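Side-chain contacts in Asp (Solanum tuberosum, PDB 3RFI), which forms the saposin-like domain of a plant aspartic protease and probably interacts with membrane lipids, as many saposin-like domains do: residues K12-V15 / S16-E20; M21-D24 / L25-S28; L97-V100 / N101-E105. One frame throughout, in Å; residues are numbered along the deposited sequence. Where two conformers were deposited one is given.

All three contacts are local turns of two antiparallel helices in a saposin-like domain. Contacts 1 and 2 follow each other along helix 6-29, their centres about 12 Å apart, and they meet where Ile14 CG2 packs on Ile22 CD1 at 3.6 Å. Contact 3 lies on helix 90-104, beside contact 1, with centres about 10 Å apart. There Val15 CG2 rests 3.4 Å from Val100 CG1, and the aliphatic part of Lys12 brings its CE 3.4 Å from Glu105 CG. Contacts 2 and 3 do not touch, their nearest atoms being about 5 Å apart; Trp23 of contact 2 instead packs on an earlier part of helix 90-104.

Contact 1 (K12-V15 / S16-E20); sequences KTIV and SQYGE
In helix 6-29 the turn that joins Lys12, Thr13 and Ile14 to Ser16, Gln17 and Tyr18 widens into a pi-type turn at residues 16-18. Two donors of one residue grip Lys12 O. Ser16 N reaches it at 2.8 Å, and Ser16 OG adds a second bond to the same oxygen at 3.1 Å, coming in tilted from the carbonyl plane. The hydroxyl gets there because it stands between its own backbone N and carbonyl carbon (chi1 66°), which folds it back along the helix. One residue on, Gln17 N binds Thr13 O at 2.7 Å. Their side chains run alongside each other in the same direction, with the Thr13 methyl CG2 3.5 Å from Gln17 NE2, while Thr13 OG1 turns to Met9 O. Tyr18 N meets Ile14 O at 2.8 Å, but from above the carbonyl plane and with a bent N-H...O angle of 137°. The next bond, from Gly19 N to Val15 O, is weak, as befits the distorted turn. Among the side chains, Ile14 CD1 lies 4.2 Å from Tyr18 CD1, and Ile14 CA sits at the edge of the phenol ring. The other side of this turn faces helix 90-104: Lys12 lies on Asn101 and Cys104, Glu20 touches Leu97 and makes a long, weak ion pair with Lys93, and Val15 packs on Val100.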
ATOM      1  N   LYS A  12     -13.203 -10.323  -7.037  1.00 34.29           N
ATOM      2  CA  LYS A  12     -14.095  -9.934  -5.942  1.00 36.09           C
ATOM      3  C   LYS A  12     -13.862 -10.673  -4.656  1.00 34.27           C
ATOM      4  O   LYS A  12     -13.975 -10.076  -3.583  1.00 34.90           O
ATOM      5  CB  LYS A  12     -15.558  -9.980  -6.344  1.00 39.11           C
ATOM      6  CG  LYS A  12     -15.924  -8.799  -7.243  1.00 41.34           C
ATOM      7  CD  LYS A  12     -17.398  -8.883  -7.624  1.00 51.23           C
ATOM      8  CE  LYS A  12     -17.683  -8.186  -8.937  1.00 58.31           C
ATOM      9  NZ  LYS A  12     -18.963  -8.675  -9.573  1.00 63.46           N
ATOM     10  N   THR A  13     -13.490 -11.939  -4.765  1.00 33.83           N
ATOM     11  CA  THR A  13     -13.150 -12.730  -3.593  1.00 33.36           C
ATOM     12  C   THR A  13     -11.919 -12.164  -2.933  1.00 30.18           C
ATOM     13  O   THR A  13     -11.884 -11.989  -1.712  1.00 29.81           O
ATOM     14  CB  THR A  13     -12.947 -14.185  -3.958  1.00 33.57           C
ATOM     15  OG1 THR A  13     -14.215 -14.673  -4.424  1.00 40.17           O
ATOM     16  CG2 THR A  13     -12.526 -15.023  -2.721  1.00 36.35           C
ATOM     17  N   ILE A  14     -10.916 -11.829  -3.752  1.00 27.96           N
ATOM     18  CA  ILE A  14      -9.759 -11.185  -3.211  1.00 27.16           C
ATOM     19  C   ILE A  14     -10.184  -9.950  -2.400  1.00 27.83           C
ATOM     20  O   ILE A  14      -9.770  -9.780  -1.254  1.00 27.38           O
ATOM     21  CB  ILE A  14      -8.755 -10.745  -4.330  1.00 25.31           C
ATOM     22  CG1 ILE A  14      -8.018 -11.952  -4.929  1.00 27.99           C
ATOM     23  CG2 ILE A  14      -7.813  -9.639  -3.817  1.00 26.43           C
ATOM     24  CD1 ILE A  14      -7.078 -12.731  -3.959  1.00 26.11           C
ATOM     25  N   VAL A  15     -10.964  -9.054  -2.999  1.00 28.79           N
ATOM     26  CA  VAL A  15     -11.278  -7.826  -2.282  1.00 30.39           C
ATOM     27  C   VAL A  15     -12.097  -8.131  -0.998  1.00 32.71           C
ATOM     28  O   VAL A  15     -11.749  -7.658   0.099  1.00 35.31           O
ATOM     29  CB  VAL A  15     -12.012  -6.788  -3.201  1.00 32.60           C
ATOM     30  CG1 VAL A  15     -12.325  -5.493  -2.427  1.00 36.46           C
ATOM     31  CG2 VAL A  15     -11.170  -6.463  -4.441  1.00 30.44           C
ATOM     32  N   SER A  16     -13.166  -8.892  -1.131  1.00 33.26           N
ATOM     33  CA  SER A  16     -14.089  -9.108  -0.003  1.00 37.35           C
ATOM     34  C   SER A  16     -13.434  -9.949   1.080  1.00 36.03           C
ATOM     35  O   SER A  16     -13.524  -9.597   2.238  1.00 38.44           O
ATOM     36  CB  SER A  16     -15.390  -9.748  -0.454  1.00 38.22           C
ATOM     37  OG  SER A  16     -15.134 -11.044  -0.929  1.00 42.46           O
ATOM     38  N   GLN A  17     -12.758 -11.032   0.690  1.00 34.47           N
ATOM     39  CA  GLN A  17     -12.175 -11.968   1.660  1.00 34.46           C
ATOM     40  C   GLN A  17     -10.767 -11.641   2.082  1.00 31.10           C
ATOM     41  O   GLN A  17     -10.378 -11.976   3.190  1.00 31.15           O
ATOM     42  CB  GLN A  17     -12.193 -13.387   1.127  1.00 32.93           C
ATOM     43  CG  GLN A  17     -13.594 -13.839   1.002  1.00 43.40           C
ATOM     44  CD  GLN A  17     -13.659 -15.302   0.948  1.00 48.33           C
ATOM     45  OE1 GLN A  17     -12.948 -15.992   1.696  1.00 53.40           O
ATOM     46  NE2 GLN A  17     -14.508 -15.821   0.055  1.00 48.81           N
ATOM     47  N   TYR A  18     -10.009 -11.003   1.210  1.00 27.47           N
ATOM     48  CA  TYR A  18      -8.592 -10.812   1.475  1.00 26.52           C
ATOM     49  C   TYR A  18      -8.146  -9.365   1.368  1.00 26.77           C
ATOM     50  O   TYR A  18      -6.991  -9.077   1.586  1.00 24.74           O
ATOM     51  CB  TYR A  18      -7.736 -11.594   0.460  1.00 24.53           C
ATOM     52  CG  TYR A  18      -7.939 -13.071   0.540  1.00 24.24           C
ATOM     53  CD1 TYR A  18      -8.880 -13.691  -0.255  1.00 21.48           C
ATOM     54  CD2 TYR A  18      -7.188 -13.842   1.418  1.00 27.75           C
ATOM     55  CE1 TYR A  18      -9.080 -15.071  -0.219  1.00 25.51           C
ATOM     56  CE2 TYR A  18      -7.371 -15.202   1.481  1.00 25.06           C
ATOM     57  CZ  TYR A  18      -8.300 -15.818   0.660  1.00 26.08           C
ATOM     58  OH  TYR A  18      -8.466 -17.168   0.698  1.00 25.66           O
ATOM     59  N   GLY A  19      -9.065  -8.457   1.057  1.00 30.18           N
ATOM     60  CA  GLY A  19      -8.630  -7.107   0.602  1.00 28.97           C
ATOM     61  C   GLY A  19      -7.958  -6.339   1.717  1.00 29.90           C
ATOM     62  O   GLY A  19      -6.904  -5.753   1.514  1.00 31.04           O
ATOM     63  N   GLU A  20      -8.567  -6.291   2.888  1.00 30.89           N
ATOM     64  CA  GLU A  20      -7.963  -5.573   4.000  1.00 33.28           C
ATOM     65  C   GLU A  20      -6.639  -6.213   4.376  1.00 31.27           C
ATOM     66  O   GLU A  20      -5.670  -5.515   4.685  1.00 30.03           O
ATOM     67  CB  GLU A  20      -8.872  -5.541   5.236  1.00 36.07           C
ATOM     68  CG  GLU A  20     -10.055  -4.682   5.046  1.00 45.50           C
ATOM     69  CD  GLU A  20     -10.668  -4.280   6.352  1.00 55.57           C
ATOM     70  OE1 GLU A  20     -10.344  -4.932   7.376  1.00 58.88           O
ATOM     71  OE2 GLU A  20     -11.472  -3.314   6.345  1.00 63.45           O
TER

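Contact 2 (M21-D24 / L25-S28)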
ATOM      1  N   MET A  21      -6.597  -7.541   4.390  1.00 30.14           N
ATOM      2  CA  MET A  21      -5.366  -8.227   4.725  1.00 28.83           C
ATOM      3  C   MET A  21      -4.253  -7.888   3.720  1.00 27.12           C
ATOM      4  O   MET A  21      -3.093  -7.605   4.088  1.00 25.92           O
ATOM      5  CB  MET A  21      -5.628  -9.698   4.726  1.00 29.16           C
ATOM      6  CG  MET A  21      -4.454 -10.567   5.054  1.00 27.37           C
ATOM      7  SD  MET A  21      -4.978 -12.216   5.446  0.50 28.66           S
ATOM      8  CE  MET A  21      -3.353 -12.979   5.370  0.50 21.37           C
ATOM      9  N   ILE A  22      -4.594  -7.908   2.440  1.00 26.14           N
ATOM     10  CA  ILE A  22      -3.594  -7.619   1.435  1.00 24.60           C
ATOM     11  C   ILE A  22      -3.115  -6.176   1.536  1.00 26.09           C
ATOM     12  O   ILE A  22      -1.909  -5.920   1.472  1.00 24.79           O
ATOM     13  CB  ILE A  22      -4.127  -7.937   0.020  1.00 25.03           C
ATOM     14  CG1 ILE A  22      -4.417  -9.467  -0.093  1.00 21.91           C
ATOM     15  CG2 ILE A  22      -3.295  -7.240  -1.091  1.00 24.59           C
ATOM     16  CD1 ILE A  22      -5.268  -9.881  -1.338  0.50 12.87           C
ATOM     17  N   TRP A  23      -4.053  -5.250   1.678  1.00 26.66           N
ATOM     18  CA  TRP A  23      -3.708  -3.856   1.819  1.00 28.37           C
ATOM     19  C   TRP A  23      -2.831  -3.676   3.039  1.00 28.92           C
ATOM     20  O   TRP A  23      -1.867  -2.926   2.990  1.00 29.44           O
ATOM     21  CB  TRP A  23      -4.969  -3.024   2.047  1.00 30.45           C
ATOM     22  CG  TRP A  23      -4.677  -1.606   2.303  1.00 30.51           C
ATOM     23  CD1 TRP A  23      -4.906  -0.893   3.463  1.00 32.01           C
ATOM     24  CD2 TRP A  23      -4.130  -0.697   1.359  1.00 28.52           C
ATOM     25  NE1 TRP A  23      -4.498   0.438   3.281  1.00 34.25           N
ATOM     26  CE2 TRP A  23      -4.009   0.566   2.001  1.00 30.35           C
ATOM     27  CE3 TRP A  23      -3.676  -0.837   0.031  1.00 28.00           C
ATOM     28  CZ2 TRP A  23      -3.526   1.700   1.331  1.00 31.20           C
ATOM     29  CZ3 TRP A  23      -3.175   0.270  -0.600  1.00 25.28           C
ATOM     30  CH2 TRP A  23      -3.089   1.505   0.041  1.00 27.90           C
ATOM     31  N   ASP A  24      -3.169  -4.338   4.145  1.00 29.57           N
ATOM     32  CA  ASP A  24      -2.330  -4.231   5.343  1.00 32.31           C
ATOM     33  C   ASP A  24      -0.869  -4.631   5.089  1.00 30.33           C
ATOM     34  O   ASP A  24       0.114  -3.990   5.544  1.00 31.16           O
ATOM     35  CB  ASP A  24      -2.944  -5.042   6.458  1.00 35.17           C
ATOM     36  CG  ASP A  24      -4.193  -4.339   7.065  1.00 41.24           C
ATOM     37  OD1 ASP A  24      -4.786  -4.925   7.970  1.00 48.57           O
ATOM     38  OD2 ASP A  24      -4.592  -3.224   6.616  1.00 42.68           O
ATOM     39  N   LEU A  25      -0.739  -5.692   4.325  1.00 28.11           N
ATOM     40  CA  LEU A  25       0.539  -6.234   3.969  1.00 27.19           C
ATOM     41  C   LEU A  25       1.274  -5.336   2.995  1.00 25.92           C
ATOM     42  O   LEU A  25       2.470  -5.258   3.079  1.00 27.47           O
ATOM     43  CB  LEU A  25       0.416  -7.663   3.401  1.00 24.33           C
ATOM     44  CG  LEU A  25      -0.020  -8.693   4.456  1.00 27.86           C
ATOM     45  CD1 LEU A  25      -0.587  -9.952   3.780  1.00 26.56           C
ATOM     46  CD2 LEU A  25       1.104  -9.062   5.456  1.00 30.57           C
ATOM     47  N   LEU A  26       0.557  -4.701   2.077  1.00 25.68           N
ATOM     48  CA  LEU A  26       1.153  -3.805   1.106  1.00 26.54           C
ATOM     49  C   LEU A  26       1.752  -2.678   1.936  1.00 27.78           C
ATOM     50  O   LEU A  26       2.906  -2.345   1.765  1.00 29.11           O
ATOM     51  CB  LEU A  26       0.101  -3.247   0.120  1.00 25.63           C
ATOM     52  CG  LEU A  26       0.520  -2.322  -1.016  1.00 26.80           C
ATOM     53  CD1 LEU A  26      -0.655  -2.259  -2.013  1.00 26.13           C
ATOM     54  CD2 LEU A  26       0.728  -0.911  -0.418  1.00 29.61           C
ATOM     55  N   VAL A  27       0.939  -2.125   2.819  1.00 28.28           N
ATOM     56  CA  VAL A  27       1.325  -1.034   3.664  1.00 30.47           C
ATOM     57  C   VAL A  27       2.535  -1.430   4.557  1.00 30.11           C
ATOM     58  O   VAL A  27       3.555  -0.710   4.591  1.00 29.69           O
ATOM     59  CB  VAL A  27       0.136  -0.491   4.462  1.00 31.94           C
ATOM     60  CG1 VAL A  27       0.593   0.651   5.415  1.00 37.25           C
ATOM     61  CG2 VAL A  27      -0.915   0.088   3.519  1.00 33.44           C
ATOM     62  N   SER A  28       2.444  -2.570   5.233  1.00 29.68           N
ATOM     63  CA  SER A  28       3.488  -2.997   6.170  0.50 32.52           C
ATOM     64  C   SER A  28       4.757  -3.465   5.471  1.00 32.22           C
ATOM     65  O   SER A  28       5.863  -3.465   6.085  1.00 34.63           O
ATOM     66  CB  SER A  28       2.967  -4.092   7.108  0.50 33.38           C
ATOM     67  OG  SER A  28       2.104  -3.495   8.065  0.50 37.87           O
TER
HETATM   68  O   HOH W   1      -0.416  -2.433   7.798  1.00 20.78           O
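The side chains of Met21 and Leu25 run alongside each other, and Met21 CG in one of its two modelled conformers is 4.1 Å from Leu25 CD1. The branch of Leu25 also folds back over the Met21 carbonyl, with Leu25 CG 3.3 Å from the oxygen that accepts its backbone N-H. Ile22 joins the contact through its backbone, its O taking the N-H of Leu26. Trp23 carries most of the side-chain packing. CG stands anti to the backbone N (chi1 175°), and the indole swings along the helix towards the residues that follow. Val27 CG2 sits over one face in a CH-pi contact, 3.7 Å from the centroid of the five-membered ring and 22° off its normal. Leu26 CD1 meets the benzene part obliquely, 3.8 Å from Trp23 CZ3. In this saposin-like fold the indole also ties helix 6-29 to the rest of the domain: NE1 donates to Leu87 O at the end of helix 71-87, and the ring touches Thr92, Lys93 and Val96 of helix 90-104. With an alanine in place of Trp23, the Val27 and Leu26 methyls would probably lose the surface they pack on, and Leu87 O its indole donor. Asp24 O accepts from Ser28 N at 2.7 Å and from a water at 2.8 Å, and that water is also bonded to Ser28 OG in one of the two Ser28 conformers.

Contact 3 (L97-V100 / N101-E105)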
ATOM      1  N   LEU A  97      -9.749  -0.187  -1.567  1.00 28.03           N
ATOM      2  CA  LEU A  97     -10.550  -1.411  -1.792  1.00 29.71           C
ATOM      3  C   LEU A  97     -11.735  -1.201  -2.736  1.00 30.37           C
ATOM      4  O   LEU A  97     -12.006  -2.052  -3.580  1.00 31.10           O
ATOM      5  CB  LEU A  97     -10.953  -2.068  -0.491  1.00 32.52           C
ATOM      6  CG  LEU A  97      -9.761  -2.467   0.395  1.00 33.71           C
ATOM      7  CD1 LEU A  97     -10.249  -3.166   1.660  1.00 38.62           C
ATOM      8  CD2 LEU A  97      -8.805  -3.357  -0.365  1.00 33.36           C
ATOM      9  N   GLU A  98     -12.420  -0.070  -2.606  1.00 30.81           N
ATOM     10  CA  GLU A  98     -13.517   0.264  -3.478  1.00 32.02           C
ATOM     11  C   GLU A  98     -12.996   0.454  -4.915  1.00 29.98           C
ATOM     12  O   GLU A  98     -13.577  -0.051  -5.843  1.00 29.97           O
ATOM     13  CB  GLU A  98     -14.279   1.500  -2.963  1.00 35.74           C
ATOM     14  CG  GLU A  98     -15.485   1.898  -3.782  1.00 45.33           C
ATOM     15  CD  GLU A  98     -16.376   0.720  -4.078  1.00 54.37           C
ATOM     16  OE1 GLU A  98     -16.789   0.582  -5.249  1.00 59.20           O
ATOM     17  OE2 GLU A  98     -16.632  -0.080  -3.147  1.00 59.59           O
ATOM     18  N   TYR A  99     -11.901   1.181  -5.079  1.00 27.60           N
ATOM     19  CA  TYR A  99     -11.274   1.303  -6.420  1.00 27.53           C
ATOM     20  C   TYR A  99     -11.013  -0.059  -7.077  1.00 25.01           C
ATOM     21  O   TYR A  99     -11.337  -0.282  -8.261  1.00 25.09           O
ATOM     22  CB  TYR A  99      -9.928   2.034  -6.262  1.00 26.99           C
ATOM     23  CG  TYR A  99      -9.189   2.242  -7.546  1.00 28.81           C
ATOM     24  CD1 TYR A  99      -8.179   1.377  -7.921  1.00 23.78           C
ATOM     25  CD2 TYR A  99      -9.515   3.315  -8.391  1.00 31.15           C
ATOM     26  CE1 TYR A  99      -7.466   1.579  -9.077  1.00 28.57           C
ATOM     27  CE2 TYR A  99      -8.827   3.535  -9.553  1.00 31.48           C
ATOM     28  CZ  TYR A  99      -7.802   2.645  -9.906  1.00 32.03           C
ATOM     29  OH  TYR A  99      -7.129   2.838 -11.072  1.00 31.48           O
ATOM     30  N   VAL A 100     -10.386  -0.956  -6.332  1.00 23.06           N
ATOM     31  CA  VAL A 100     -10.061  -2.300  -6.834  1.00 22.71           C
ATOM     32  C   VAL A 100     -11.350  -3.059  -7.144  1.00 24.41           C
ATOM     33  O   VAL A 100     -11.463  -3.713  -8.192  1.00 24.50           O
ATOM     34  CB  VAL A 100      -9.268  -3.087  -5.814  1.00 22.83           C
ATOM     35  CG1 VAL A 100      -9.070  -4.550  -6.284  1.00 23.17           C
ATOM     36  CG2 VAL A 100      -7.933  -2.348  -5.552  1.00 23.49           C
ATOM     37  N   ASN A 101     -12.307  -2.969  -6.225  1.00 25.00           N
ATOM     38  CA  ASN A 101     -13.536  -3.667  -6.434  1.00 28.55           C
ATOM     39  C   ASN A 101     -14.242  -3.194  -7.727  1.00 29.91           C
ATOM     40  O   ASN A 101     -14.785  -4.010  -8.466  1.00 29.35           O
ATOM     41  CB  ASN A 101     -14.457  -3.429  -5.229  1.00 30.92           C
ATOM     42  CG  ASN A 101     -15.534  -4.463  -5.144  1.00 36.62           C
ATOM     43  OD1 ASN A 101     -15.243  -5.666  -5.218  1.00 40.73           O
ATOM     44  ND2 ASN A 101     -16.790  -4.023  -5.006  1.00 37.80           N
ATOM     45  N   GLN A 102     -14.278  -1.869  -7.958  1.00 30.75           N
ATOM     46  CA  GLN A 102     -14.911  -1.354  -9.161  1.00 33.55           C
ATOM     47  C   GLN A 102     -14.196  -1.921 -10.403  1.00 31.44           C
ATOM     48  O   GLN A 102     -14.823  -2.169 -11.401  1.00 33.39           O
ATOM     49  CB  GLN A 102     -14.884   0.181  -9.192  1.00 35.37           C
ATOM     50  CG  GLN A 102     -15.761   0.843  -8.104  1.00 44.16           C
ATOM     51  CD  GLN A 102     -17.270   0.841  -8.381  1.00 58.15           C
ATOM     52  OE1 GLN A 102     -17.835  -0.107  -8.955  1.00 58.60           O
ATOM     53  NE2 GLN A 102     -17.951   1.934  -7.943  1.00 66.81           N
ATOM     54  N   LEU A 103     -12.878  -2.094 -10.337  1.00 29.19           N
ATOM     55  CA  LEU A 103     -12.113  -2.733 -11.424  1.00 28.95           C
ATOM     56  C   LEU A 103     -12.406  -4.234 -11.579  1.00 29.70           C
ATOM     57  O   LEU A 103     -12.525  -4.713 -12.712  1.00 30.10           O
ATOM     58  CB  LEU A 103     -10.608  -2.461 -11.267  1.00 27.45           C
ATOM     59  CG  LEU A 103     -10.264  -1.037 -11.667  1.00 28.95           C
ATOM     60  CD1 LEU A 103      -8.936  -0.643 -10.982  1.00 28.33           C
ATOM     61  CD2 LEU A 103     -10.143  -0.899 -13.206  1.00 29.28           C
ATOM     62  N   CYS A 104     -12.565  -4.968 -10.465  1.00 29.93           N
ATOM     63  CA  CYS A 104     -12.992  -6.363 -10.545  1.00 31.85           C
ATOM     64  C   CYS A 104     -14.245  -6.451 -11.395  1.00 33.69           C
ATOM     65  O   CYS A 104     -14.381  -7.382 -12.198  1.00 34.45           O
ATOM     66  CB  CYS A 104     -13.390  -6.931  -9.178  1.00 33.68           C
ATOM     67  SG  CYS A 104     -12.049  -6.970  -8.061  1.00 34.43           S
ATOM     68  N   GLU A 105     -15.170  -5.513 -11.175  1.00 34.84           N
ATOM     69  CA  GLU A 105     -16.474  -5.506 -11.862  1.00 38.65           C
ATOM     70  C   GLU A 105     -16.343  -5.197 -13.340  1.00 39.07           C
ATOM     71  O   GLU A 105     -17.275  -5.404 -14.095  1.00 40.99           O
ATOM     72  CB  GLU A 105     -17.439  -4.513 -11.205  1.00 41.32           C
ATOM     73  CG  GLU A 105     -17.754  -4.909  -9.761  1.00 47.72           C
ATOM     74  CD  GLU A 105     -18.546  -3.867  -8.986  1.00 59.25           C
ATOM     75  OE1 GLU A 105     -18.915  -4.162  -7.815  1.00 63.29           O
ATOM     76  OE2 GLU A 105     -18.817  -2.762  -9.543  1.00 63.92           O
TER
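Leu97 O accepts the backbone N-H of Asn101 at 2.8 Å, among the shortest bonds in this turn of helix 90-104. Val100 O is held just as closely by Cys104 N, at 2.8 Å, and the Cys104 sulphur SG stands beside the same oxygen at 3.3 Å. Between these two bonds, Gln102 N reaches Glu98 O and Leu103 N reaches Tyr99 O. All four are i to i+4 bonds. Tyr99 and Leu103 supply the tightest apolar contact. The ring sweeps along the helix because CG is anti to the backbone N (chi1 -179°), and the Leu103 methyl CD1 comes obliquely against it, 3.3 Å from Tyr99 CE1. The methyl is centred on that carbon, with Tyr99 CD1 and Tyr99 CZ almost equally near. The two saposin halves occur in swapped order in this chain, so the disulfide from Cys104 to Cys11, which joins its first and last helices, probably matches the one linking the middle helices of an unpermuted saposin. Cys104 O also accepts a hydrogen bond from Ser8 OG, which adds a polar tie between the same two helices near the end of the chain. Val100 CG1 approaches the disulfide sulphur Cys104 SG at 4.2 Å, placing the isopropyl group against the bridge. On the exposed side, Glu98 bends at chi2 (48°) to bring its carboxylate back across the chain of Gln102. Glu98 OE1 lies 3.0 Å from Gln102 CG there, and the carboxylate and amide planes stand 85° apart.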